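Cow rumen GH26 endo-mannanase (Metagenome, PDB 6UEH) probably hydrolyses internal beta-1,4-mannosidic linkages of mannans such as galactomannan, using a GH26 catalytic barrel joined to a calcium-binding accessory domain. Local coordinates at residues Glu15-Ala20 against Asp126-Glu131; Tyr61-Lys66 against Gln78-Asn83. All blocks are in the same frame, centred on the assembly; numbering follows the deposited sequence.

Contact 1 (Glu15-Ala20 against Asp126-Glu131). With CA (calcium ion), chain B.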
ATOM      1  N   GLU A  15     -33.208  -1.103 -16.644  1.00 15.82           N
ATOM      2  CA  GLU A  15     -34.429  -0.323 -16.817  1.00 16.42           C
ATOM      3  C   GLU A  15     -35.493  -0.707 -15.788  1.00 17.12           C
ATOM      4  O   GLU A  15     -36.474   0.013 -15.605  1.00 17.28           O
ATOM      5  CB  GLU A  15     -34.986  -0.484 -18.239  1.00 15.73           C
ATOM      6  CG  GLU A  15     -35.308  -1.918 -18.658  1.00 17.26           C
ATOM      7  CD  GLU A  15     -34.144  -2.602 -19.358  1.00 17.13           C
ATOM      8  OE1 GLU A  15     -32.986  -2.196 -19.131  1.00 15.06           O
ATOM      9  OE2 GLU A  15     -34.391  -3.541 -20.146  1.00 19.26           O
ATOM     10  N   ASP A  16     -35.293  -1.836 -15.112  1.00 17.32           N
ATOM     11  CA  ASP A  16     -36.222  -2.276 -14.075  1.00 18.88           C
ATOM     12  C   ASP A  16     -35.812  -1.796 -12.679  1.00 19.37           C
ATOM     13  O   ASP A  16     -36.534  -2.020 -11.706  1.00 19.77           O
ATOM     14  CB  ASP A  16     -36.348  -3.801 -14.083  1.00 20.01           C
ATOM     15  CG  ASP A  16     -37.035  -4.323 -15.334  1.00 21.57           C
ATOM     16  OD1 ASP A  16     -37.773  -3.548 -15.977  1.00 21.50           O
ATOM     17  OD2 ASP A  16     -36.839  -5.511 -15.671  1.00 22.07           O
ATOM     18  N   CYS A  17     -34.659  -1.138 -12.582  1.00 18.23           N
ATOM     19  CA  CYS A  17     -34.177  -0.622 -11.298  1.00 18.84           C
ATOM     20  C   CYS A  17     -35.102   0.443 -10.730  1.00 20.13           C
ATOM     21  O   CYS A  17     -35.799   1.128 -11.473  1.00 20.65           O
ATOM     22  CB  CYS A  17     -32.771  -0.032 -11.436  1.00 18.83           C
ATOM     23  SG  CYS A  17     -31.459  -1.232 -11.692  1.00 22.20           S
ATOM     24  N   ASP A  18     -35.103   0.577  -9.408  1.00 21.92           N
ATOM     25  CA  ASP A  18     -35.809   1.673  -8.760  1.00 26.49           C
ATOM     26  C   ASP A  18     -35.209   3.000  -9.217  1.00 25.33           C
ATOM     27  O   ASP A  18     -33.995   3.189  -9.155  1.00 21.34           O
ATOM     28  CB  ASP A  18     -35.733   1.556  -7.235  1.00 26.29           C
ATOM     29  CG  ASP A  18     -36.405   0.301  -6.705  1.00 32.11           C
ATOM     30  OD1 ASP A  18     -37.319  -0.223  -7.376  1.00 31.13           O
ATOM     31  OD2 ASP A  18     -36.024  -0.157  -5.607  1.00 34.93           O
ATOM     32  N   GLY A  19     -36.058   3.906  -9.690  1.00 25.24           N
ATOM     33  CA  GLY A  19     -35.612   5.223 -10.106  1.00 24.49           C
ATOM     34  C   GLY A  19     -35.278   5.323 -11.583  1.00 21.43           C
ATOM     35  O   GLY A  19     -34.959   6.403 -12.077  1.00 21.29           O
ATOM     36  N   ALA A  20     -35.352   4.198 -12.289  1.00 19.60           N
ATOM     37  CA  ALA A  20     -35.013   4.163 -13.708  1.00 17.57           C
ATOM     38  C   ALA A  20     -36.142   4.708 -14.582  1.00 19.40           C
ATOM     39  O   ALA A  20     -35.891   5.264 -15.651  1.00 20.37           O
ATOM     40  CB  ALA A  20     -34.660   2.743 -14.132  1.00 15.97           C
ATOM     41  N   ASP A 126     -27.596  -1.195 -19.515  1.00 16.12           N
ATOM     42  CA  ASP A 126     -28.490  -2.176 -20.123  1.00 16.51           C
ATOM     43  C   ASP A 126     -28.887  -3.244 -19.111  1.00 16.37           C
ATOM     44  O   ASP A 126     -30.069  -3.459 -18.851  1.00 16.39           O
ATOM     45  CB  ASP A 126     -27.823  -2.819 -21.342  1.00 17.01           C
ATOM     46  CG  ASP A 126     -28.720  -3.827 -22.040  1.00 19.69           C
ATOM     47  OD1 ASP A 126     -29.957  -3.739 -21.889  1.00 19.10           O
ATOM     48  OD2 ASP A 126     -28.186  -4.706 -22.749  1.00 20.15           O
ATOM     49  N   THR A 127     -27.884  -3.920 -18.559  1.00 16.96           N
ATOM     50  CA  THR A 127     -28.091  -4.907 -17.507  1.00 17.02           C
ATOM     51  C   THR A 127     -27.047  -4.731 -16.411  1.00 17.56           C
ATOM     52  O   THR A 127     -26.005  -4.111 -16.626  1.00 17.28           O
ATOM     53  CB  THR A 127     -28.005  -6.352 -18.037  1.00 17.10           C
ATOM     54  OG1 THR A 127     -26.718  -6.565 -18.627  1.00 16.79           O
ATOM     55  CG2 THR A 127     -29.087  -6.621 -19.078  1.00 17.06           C
ATOM     56  N   ILE A 128     -27.335  -5.277 -15.236  1.00 15.57           N
ATOM     57  CA  ILE A 128     -26.392  -5.279 -14.125  1.00 15.25           C
ATOM     58  C   ILE A 128     -26.285  -6.701 -13.581  1.00 18.22           C
ATOM     59  O   ILE A 128     -27.294  -7.390 -13.438  1.00 17.74           O
ATOM     60  CB  ILE A 128     -26.827  -4.311 -13.008  1.00 18.64           C
ATOM     61  CG1 ILE A 128     -27.027  -2.901 -13.573  1.00 14.74           C
ATOM     62  CG2 ILE A 128     -25.810  -4.306 -11.874  1.00 14.56           C
ATOM     63  CD1 ILE A 128     -27.842  -1.990 -12.676  1.00 19.38           C
ATOM     64  N   THR A 129     -25.064  -7.141 -13.293  1.00 15.39           N
ATOM     65  CA  THR A 129     -24.840  -8.510 -12.840  1.00 17.57           C
ATOM     66  C   THR A 129     -24.058  -8.557 -11.530  1.00 18.37           C
ATOM     67  O   THR A 129     -23.019  -7.909 -11.390  1.00 19.59           O
ATOM     68  CB  THR A 129     -24.089  -9.335 -13.910  1.00 18.02           C
ATOM     69  OG1 THR A 129     -24.918  -9.469 -15.072  1.00 19.46           O
ATOM     70  CG2 THR A 129     -23.746 -10.719 -13.389  1.00 19.47           C
ATOM     71  N   VAL A 130     -24.572  -9.322 -10.571  1.00 17.56           N
ATOM     72  CA  VAL A 130     -23.889  -9.534  -9.302  1.00 15.12           C
ATOM     73  C   VAL A 130     -23.536 -11.010  -9.136  1.00 17.00           C
ATOM     74  O   VAL A 130     -24.407 -11.879  -9.203  1.00 17.32           O
ATOM     75  CB  VAL A 130     -24.749  -9.077  -8.107  1.00 18.69           C
ATOM     76  CG1 VAL A 130     -23.979  -9.234  -6.805  1.00 14.69           C
ATOM     77  CG2 VAL A 130     -25.193  -7.634  -8.293  1.00 17.66           C
ATOM     78  N   GLU A 131     -22.254 -11.285  -8.923  1.00 17.05           N
ATOM     79  CA  GLU A 131     -21.767 -12.649  -8.740  1.00 17.98           C
ATOM     80  C   GLU A 131     -20.986 -12.772  -7.442  1.00 16.91           C
ATOM     81  O   GLU A 131     -20.481 -11.778  -6.925  1.00 15.20           O
ATOM     82  CB  GLU A 131     -20.878 -13.063  -9.912  1.00 20.12           C
ATOM     83  CG  GLU A 131     -21.574 -13.062 -11.258  1.00 24.36           C
ATOM     84  CD  GLU A 131     -20.595 -13.060 -12.411  1.00 27.82           C
ATOM     85  OE1 GLU A 131     -20.564 -14.048 -13.174  1.00 30.05           O
ATOM     86  OE2 GLU A 131     -19.856 -12.064 -12.557  1.00 28.28           O
TER
HETATM   87 CA    CA B 601     -31.967  -3.767 -20.762  1.00 15.97          CA
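Glu15 faces Asp126 with their CA atoms 7.0 Å apart, and the backbones then diverge until Cys17 and Ile128 stand 9.5 Å apart, without a hydrogen bond between the two segments. At the narrow end a calcium ion does the joining. Glu15 grips it with both carboxylate oxygens, OE1 and OE2 each lying 2.5 Å from the ion. Its CG is tucked between backbone N and carbonyl carbon (chi1 58°), and a bend at chi2 turns the carboxylate toward the metal. Asp126 answers with two different atoms, side-chain OD1 at 2.3 Å and backbone O at 2.7 Å from the calcium; with CG beside the carbonyl carbon (chi1 -179°), the short side chain can reach the same ion as the carbonyl. Glu15 OE1 and Asp126 O approach to 3.2 Å, a closeness of two acceptors that their shared metal explains. Glu13 OE1 and the carbonyls of Ser37 and Gly40 raise the protein ligands to seven oxygens, and the three carboxylates probably more than balance the ion's charge. Further along, Cys17 SG meets the end of the Ile128 side chain, CD1, at 3.8 Å, and both side chains also pack on Ile12: the compact thiol of Cys17 and the branched aliphatic chain of Ile128 suit this buried place. Cys17 starts a type II turn ending at Ala20, with Gly19 at the third position, where a positive phi is easily adopted. A buried calcium site of this kind, tying loops to a strand at the border of a beta-sandwich, is characteristic of CBM6-type modules, where it is generally regarded as structural.

Contact 2 (Tyr61-Lys66 against Gln78-Asn83)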
ATOM      1  N   TYR A  61     -18.662  -9.621  -3.274  1.00 16.86           N
ATOM      2  CA  TYR A  61     -19.405  -9.883  -4.501  1.00 16.70           C
ATOM      3  C   TYR A  61     -18.890  -9.055  -5.675  1.00 17.55           C
ATOM      4  O   TYR A  61     -18.508  -7.896  -5.514  1.00 18.27           O
ATOM      5  CB  TYR A  61     -20.896  -9.624  -4.269  1.00 14.91           C
ATOM      6  CG  TYR A  61     -21.539 -10.666  -3.384  1.00 14.59           C
ATOM      7  CD1 TYR A  61     -21.490 -10.560  -1.999  1.00 15.18           C
ATOM      8  CD2 TYR A  61     -22.176 -11.769  -3.934  1.00 14.52           C
ATOM      9  CE1 TYR A  61     -22.066 -11.518  -1.188  1.00 16.48           C
ATOM     10  CE2 TYR A  61     -22.755 -12.735  -3.132  1.00 18.30           C
ATOM     11  CZ  TYR A  61     -22.697 -12.606  -1.760  1.00 18.18           C
ATOM     12  OH  TYR A  61     -23.272 -13.565  -0.960  1.00 18.81           O
ATOM     13  N   GLN A  62     -18.873  -9.671  -6.853  1.00 16.72           N
ATOM     14  CA  GLN A  62     -18.396  -9.025  -8.067  1.00 17.03           C
ATOM     15  C   GLN A  62     -19.524  -8.284  -8.779  1.00 17.68           C
ATOM     16  O   GLN A  62     -20.600  -8.840  -9.012  1.00 17.24           O
ATOM     17  CB  GLN A  62     -17.771 -10.061  -9.005  1.00 18.79           C
ATOM     18  CG  GLN A  62     -17.426  -9.530 -10.388  1.00 20.16           C
ATOM     19  CD  GLN A  62     -16.303  -8.516 -10.360  1.00 20.63           C
ATOM     20  OE1 GLN A  62     -15.275  -8.731  -9.718  1.00 22.43           O
ATOM     21  NE2 GLN A  62     -16.495  -7.400 -11.057  1.00 19.25           N
ATOM     22  N   PHE A  63     -19.271  -7.026  -9.125  1.00 16.15           N
ATOM     23  CA  PHE A  63     -20.272  -6.203  -9.791  1.00 16.22           C
ATOM     24  C   PHE A  63     -19.859  -5.879 -11.222  1.00 17.03           C
ATOM     25  O   PHE A  63     -18.785  -5.329 -11.464  1.00 17.10           O
ATOM     26  CB  PHE A  63     -20.516  -4.917  -8.998  1.00 15.05           C
ATOM     27  CG  PHE A  63     -21.114  -5.157  -7.645  1.00 16.60           C
ATOM     28  CD1 PHE A  63     -20.313  -5.504  -6.567  1.00 17.55           C
ATOM     29  CD2 PHE A  63     -22.481  -5.055  -7.451  1.00 17.08           C
ATOM     30  CE1 PHE A  63     -20.862  -5.737  -5.324  1.00 18.07           C
ATOM     31  CE2 PHE A  63     -23.036  -5.286  -6.209  1.00 17.55           C
ATOM     32  CZ  PHE A  63     -22.226  -5.626  -5.143  1.00 18.01           C
ATOM     33  N   THR A  64     -20.722  -6.236 -12.164  1.00 17.30           N
ATOM     34  CA  THR A  64     -20.472  -5.993 -13.577  1.00 19.91           C
ATOM     35  C   THR A  64     -21.745  -5.444 -14.214  1.00 19.90           C
ATOM     36  O   THR A  64     -22.849  -5.741 -13.760  1.00 18.89           O
ATOM     37  CB  THR A  64     -20.027  -7.282 -14.298  1.00 23.04           C
ATOM     38  OG1 THR A  64     -19.032  -7.949 -13.512  1.00 25.10           O
ATOM     39  CG2 THR A  64     -19.452  -6.972 -15.676  1.00 25.20           C
ATOM     40  N   ALA A  65     -21.594  -4.632 -15.252  1.00 19.50           N
ATOM     41  CA  ALA A  65     -22.756  -4.101 -15.947  1.00 17.09           C
ATOM     42  C   ALA A  65     -22.473  -3.917 -17.430  1.00 17.39           C
ATOM     43  O   ALA A  65     -21.343  -3.625 -17.827  1.00 17.10           O
ATOM     44  CB  ALA A  65     -23.193  -2.783 -15.322  1.00 15.23           C
ATOM     45  N   LYS A  66     -23.505  -4.115 -18.242  1.00 17.50           N
ATOM     46  CA  LYS A  66     -23.431  -3.821 -19.665  1.00 19.02           C
ATOM     47  C   LYS A  66     -23.765  -2.350 -19.849  1.00 16.30           C
ATOM     48  O   LYS A  66     -24.918  -1.940 -19.680  1.00 15.55           O
ATOM     49  CB  LYS A  66     -24.392  -4.702 -20.462  1.00 23.10           C
ATOM     50  CG  LYS A  66     -24.199  -4.616 -21.966  1.00 26.26           C
ATOM     51  CD  LYS A  66     -23.079  -5.529 -22.423  1.00 28.91           C
ATOM     52  CE  LYS A  66     -23.444  -6.988 -22.195  1.00 31.69           C
ATOM     53  NZ  LYS A  66     -22.357  -7.906 -22.634  1.00 33.57           N
ATOM     54  N   GLN A  78     -17.913   7.516 -12.723  1.00 17.16           N
ATOM     55  CA  GLN A  78     -19.183   6.945 -12.300  1.00 18.16           C
ATOM     56  C   GLN A  78     -19.047   6.430 -10.874  1.00 19.57           C
ATOM     57  O   GLN A  78     -17.935   6.213 -10.389  1.00 20.62           O
ATOM     58  CB  GLN A  78     -19.622   5.819 -13.238  1.00 17.75           C
ATOM     59  CG  GLN A  78     -19.801   6.248 -14.683  1.00 18.29           C
ATOM     60  CD  GLN A  78     -20.869   7.307 -14.851  1.00 18.47           C
ATOM     61  OE1 GLN A  78     -21.908   7.270 -14.192  1.00 19.35           O
ATOM     62  NE2 GLN A  78     -20.614   8.266 -15.736  1.00 18.09           N
ATOM     63  N   THR A  79     -20.177   6.231 -10.206  1.00 17.80           N
ATOM     64  CA  THR A  79     -20.157   5.808  -8.814  1.00 17.59           C
ATOM     65  C   THR A  79     -21.118   4.660  -8.543  1.00 16.30           C
ATOM     66  O   THR A  79     -22.329   4.795  -8.719  1.00 15.69           O
ATOM     67  CB  THR A  79     -20.501   6.977  -7.873  1.00 18.17           C
ATOM     68  OG1 THR A  79     -19.484   7.982  -7.969  1.00 18.87           O
ATOM     69  CG2 THR A  79     -20.597   6.495  -6.430  1.00 18.82           C
ATOM     70  N   ILE A  80     -20.570   3.526  -8.121  1.00 16.27           N
ATOM     71  CA  ILE A  80     -21.398   2.436  -7.629  1.00 16.95           C
ATOM     72  C   ILE A  80     -21.389   2.504  -6.108  1.00 18.00           C
ATOM     73  O   ILE A  80     -20.385   2.870  -5.495  1.00 18.12           O
ATOM     74  CB  ILE A  80     -20.918   1.050  -8.132  1.00 15.01           C
ATOM     75  CG1 ILE A  80     -21.934  -0.038  -7.755  1.00 14.68           C
ATOM     76  CG2 ILE A  80     -19.516   0.725  -7.616  1.00 14.81           C
ATOM     77  CD1 ILE A  80     -21.663  -1.383  -8.396  1.00 13.86           C
ATOM     78  N   SER A  81     -22.524   2.183  -5.501  1.00 17.05           N
ATOM     79  CA  SER A  81     -22.682   2.359  -4.070  1.00 17.84           C
ATOM     80  C   SER A  81     -23.377   1.165  -3.439  1.00 17.82           C
ATOM     81  O   SER A  81     -24.384   0.678  -3.952  1.00 16.50           O
ATOM     82  CB  SER A  81     -23.463   3.643  -3.784  1.00 19.63           C
ATOM     83  OG  SER A  81     -23.652   3.836  -2.395  1.00 23.58           O
ATOM     84  N   VAL A  82     -22.822   0.687  -2.331  1.00 18.36           N
ATOM     85  CA  VAL A  82     -23.463  -0.363  -1.556  1.00 17.38           C
ATOM     86  C   VAL A  82     -23.906   0.226  -0.227  1.00 18.35           C
ATOM     87  O   VAL A  82     -23.077   0.548   0.629  1.00 17.94           O
ATOM     88  CB  VAL A  82     -22.534  -1.560  -1.318  1.00 17.38           C
ATOM     89  CG1 VAL A  82     -23.229  -2.599  -0.451  1.00 18.02           C
ATOM     90  CG2 VAL A  82     -22.111  -2.168  -2.648  1.00 15.93           C
ATOM     91  N   ASN A  83     -25.220   0.357  -0.074  1.00 19.40           N
ATOM     92  CA  ASN A  83     -25.817   1.067   1.046  1.00 21.36           C
ATOM     93  C   ASN A  83     -25.220   2.466   1.157  1.00 23.17           C
ATOM     94  O   ASN A  83     -25.445   3.302   0.282  1.00 26.16           O
ATOM     95  CB  ASN A  83     -25.650   0.269   2.345  1.00 21.86           C
ATOM     96  CG  ASN A  83     -26.535  -0.972   2.377  1.00 23.42           C
ATOM     97  OD1 ASN A  83     -27.685  -0.937   1.939  1.00 23.13           O
ATOM     98  ND2 ASN A  83     -25.996  -2.075   2.885  1.00 24.42           N
TER
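Phe63 meets Ile80 and Val82 across an entirely apolar interface, their strands being too far apart for backbone hydrogen bonding: the closest CA pair, Phe63 and Ile80, is separated by 9.0 Å. Just before it, Gln62 folds its amide back so that NE2 makes a weak bond to Phe63 O, 3.1 Å long and bent to 126° at the hydrogen; the same nitrogen also bonds to Asp101, which gives this polar side chain a second anchor. Phe63 itself directs its side chain at strand 76-82. Its CB lies 3.8 Å from Ile80 CD1, and that methyl also rests 3.9 Å from ring atom CD2, approaching the ring obliquely. Ile80 is extended (chi1 -172°, chi2 171°), which carries CD1 the full length of the side chain across the gap. Farther out on the ring, CZ comes within 4.3 Å of Val82 CG2, again at a slant. A long aromatic thus spans the distance while two branched aliphatics, two residues apart on one face of their strand, receive it. Thr64 then turns away from this interface, as alternation along a strand requires, and its polar beta-branched side chain suits that partly exposed face. Val114, Leu107 and Val130 also pack against Phe63, with Phe116 and Tyr87 beside Ile80. Strand 59-69, flanked by strands 97-107 and 123-132, is thereby packed against strand 76-82, which lies between 110-117 and 85-94 in the facing sheet of the sandwich.

How the contacts relate
Contacts 1 and 2 lie in the same CBM6-type domain, their centres about 10 Å apart, and share a sheet in which strands 123-132 and 59-69 are antiparallel neighbours. Probable backbone hydrogen bonds connect them directly: Thr129 N to Thr64 O and Gln62 N to Glu131 O, both 2.7 Å. Between these bonds Val130 faces inward, its CG2 3.8 Å from Phe63 CD2, and it also touches Phe51, on which Ile128 packs as well, so the hydrophobic interior is continuous. Contact 1 lies at the calcium-bound border, whereas Ile80 CD1 in contact 2 lies 16.3 Å from the ion. Both contacts belong to the accessory domain, apart from the GH26 barrel.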